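RhCC (Rhodococcus jostii RHA1, PDB 4U5P) binds magnesium and probably acts as a cofactor-independent oxygenase, a trimeric member of the tautomerase superfamily. Local coordinates at residues R65-A70 / H104-P109. Sequence-based numbering, arbitrary orientation.
Sequences RLDHIA and HIDETP. With MG (magnesium ion), chain F.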
# COMPACT_ATOMS: atom_id res chain seq x y z
N ARG B 65 -2.93 8.07 0.69
CA ARG B 65 -1.57 7.56 0.52
C ARG B 65 -1.27 7.48 -0.97
O ARG B 65 -2.12 7.03 -1.75
CB ARG B 65 -1.42 6.18 1.17
CG ARG B 65 -0.04 5.60 1.05
CD ARG B 65 0.00 4.13 1.38
NE ARG B 65 1.39 3.68 1.40
CZ ARG B 65 2.12 3.46 0.32
NH1 ARG B 65 1.62 3.63 -0.91
NH2 ARG B 65 3.38 3.07 0.46
N LEU B 66 -0.09 7.94 -1.38
CA LEU B 66 0.29 7.80 -2.79
C LEU B 66 1.71 7.33 -3.00
O LEU B 66 2.58 7.56 -2.16
CB LEU B 66 0.08 9.11 -3.55
CG LEU B 66 0.64 10.40 -2.98
CD1 LEU B 66 1.07 11.37 -4.06
CD2 LEU B 66 -0.46 11.04 -2.14
N ASP B 67 1.92 6.65 -4.13
CA ASP B 67 3.25 6.34 -4.66
C ASP B 67 3.57 7.25 -5.82
O ASP B 67 2.72 7.48 -6.69
CB ASP B 67 3.36 4.88 -5.14
CG ASP B 67 3.37 3.87 -4.01
OD1 ASP B 67 3.73 4.22 -2.87
OD2 ASP B 67 3.04 2.69 -4.28
N HIS B 68 4.78 7.78 -5.82
CA HIS B 68 5.34 8.44 -7.00
C HIS B 68 6.34 7.50 -7.64
O HIS B 68 7.30 7.08 -7.00
CB HIS B 68 6.04 9.74 -6.63
CG HIS B 68 5.12 10.91 -6.53
ND1 HIS B 68 5.58 12.19 -6.28
CD2 HIS B 68 3.78 11.01 -6.67
CE1 HIS B 68 4.55 13.02 -6.25
NE2 HIS B 68 3.45 12.33 -6.48
N ILE B 69 6.10 7.19 -8.91
CA ILE B 69 6.88 6.20 -9.64
C ILE B 69 7.67 6.86 -10.78
O ILE B 69 8.86 6.61 -10.95
CB ILE B 69 5.97 5.09 -10.23
CG1 ILE B 69 5.02 4.54 -9.16
CG2 ILE B 69 6.83 3.97 -10.83
CD1 ILE B 69 3.75 3.89 -9.71
N ALA B 70 7.00 7.72 -11.53
CA ALA B 70 7.54 8.26 -12.79
C ALA B 70 8.72 9.23 -12.60
O ALA B 70 9.66 9.23 -13.40
CB ALA B 70 6.44 8.95 -13.57
N HIS B 104 0.35 11.02 2.97
CA HIS B 104 1.79 10.86 2.79
C HIS B 104 2.13 10.22 1.46
O HIS B 104 1.27 9.62 0.81
CB HIS B 104 2.42 10.07 3.95
CG HIS B 104 2.12 8.60 3.96
ND1 HIS B 104 0.90 8.10 4.35
CD2 HIS B 104 2.89 7.53 3.68
CE1 HIS B 104 0.92 6.78 4.29
NE2 HIS B 104 2.12 6.41 3.89
N ILE B 105 3.39 10.39 1.06
CA ILE B 105 3.90 9.93 -0.23
C ILE B 105 5.09 9.02 -0.05
O ILE B 105 5.96 9.26 0.80
CB ILE B 105 4.33 11.11 -1.13
CG1 ILE B 105 3.27 12.22 -1.15
CG2 ILE B 105 4.68 10.60 -2.56
CD1 ILE B 105 3.62 13.40 -2.02
N ASP B 106 5.15 7.97 -0.87
CA ASP B 106 6.36 7.17 -1.00
C ASP B 106 6.87 7.28 -2.43
O ASP B 106 6.10 7.47 -3.36
CB ASP B 106 6.10 5.70 -0.63
CG ASP B 106 7.40 4.93 -0.38
OD1 ASP B 106 8.41 5.57 -0.03
OD2 ASP B 106 7.41 3.68 -0.50
N GLU B 107 8.18 7.19 -2.59
CA GLU B 107 8.78 7.16 -3.92
C GLU B 107 9.26 5.74 -4.17
O GLU B 107 9.96 5.15 -3.33
CB GLU B 107 9.93 8.17 -4.04
CG GLU B 107 9.46 9.63 -3.90
CD GLU B 107 10.59 10.65 -4.09
OE1 GLU B 107 11.61 10.55 -3.39
OE2 GLU B 107 10.44 11.56 -4.93
N THR B 108 8.81 5.16 -5.28
CA THR B 108 9.12 3.76 -5.60
C THR B 108 9.93 3.70 -6.91
O THR B 108 9.93 4.66 -7.69
CB THR B 108 7.84 2.91 -5.71
OG1 THR B 108 7.08 3.32 -6.85
CG2 THR B 108 6.97 3.08 -4.46
N PRO B 109 10.63 2.58 -7.15
CA PRO B 109 11.55 2.48 -8.30
C PRO B 109 10.89 2.64 -9.68
O PRO B 109 9.97 1.93 -10.06
CB PRO B 109 12.14 1.07 -8.15
CG PRO B 109 11.96 0.71 -6.73
CD PRO B 109 10.69 1.38 -6.29
MG MG F . 8.90 2.15 -0.09
O HOH W 1 5.19 2.51 -1.46
O HOH W 2 8.36 11.89 -6.67
O HOH W 3 9.94 3.64 1.05
O HOH W 4 10.11 2.77 -1.71
O HOH W 5 10.53 0.97 0.41
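Leu-66 N bonds His-104 O at 3.1 Å and starts the ladder between the parallel strands 65-68 and 104-107; Asp-106 N then reaches Leu-66 O at 2.9 Å, and His-68 N returns the bond to Asp-106 O. Thr-108 N extends the pattern beyond the strand by bonding His-68 O. On the face with Leu-66 and His-68, Ile-105 CG2 sits over the imidazole face of His-68, 4.1 Å from its centroid, a CH-pi contact, while Ile-105 CG1 packs on Leu-66 CG; Met-82 of helix 76-90 covers this side. On the other face, Arg-65 has CG anti to the backbone N (chi1 -179°) and a chain extended as far as NE, which carries CG past His-104 CE1 at 3.6 Å and the guanidinium on toward Asp-67 and Asp-106. Its NH1 pairs with Asp-67 OD1 at 2.9 Å, meeting the oxygen from above the carboxylate plane, and its NH2 donates to a water within bonding distance of Asp-67 OD1 and Asp-106 OD2. Arg-65 NE of the third subunit salt-bridges Asp-67 OD2. With an alanine in place of Arg-65, Asp-67 OD1 and Asp-67 OD2 of the second subunit would each probably lose a cationic mate. Asp-106 OD2 binds magnesium at 2.2 Å, with three waters and Asp-106 OD2 of both other subunits completing six ligands. The pairing joins the strands of a beta-alpha-beta crossover beside a magnesium site shared by the tautomerase-superfamily trimer.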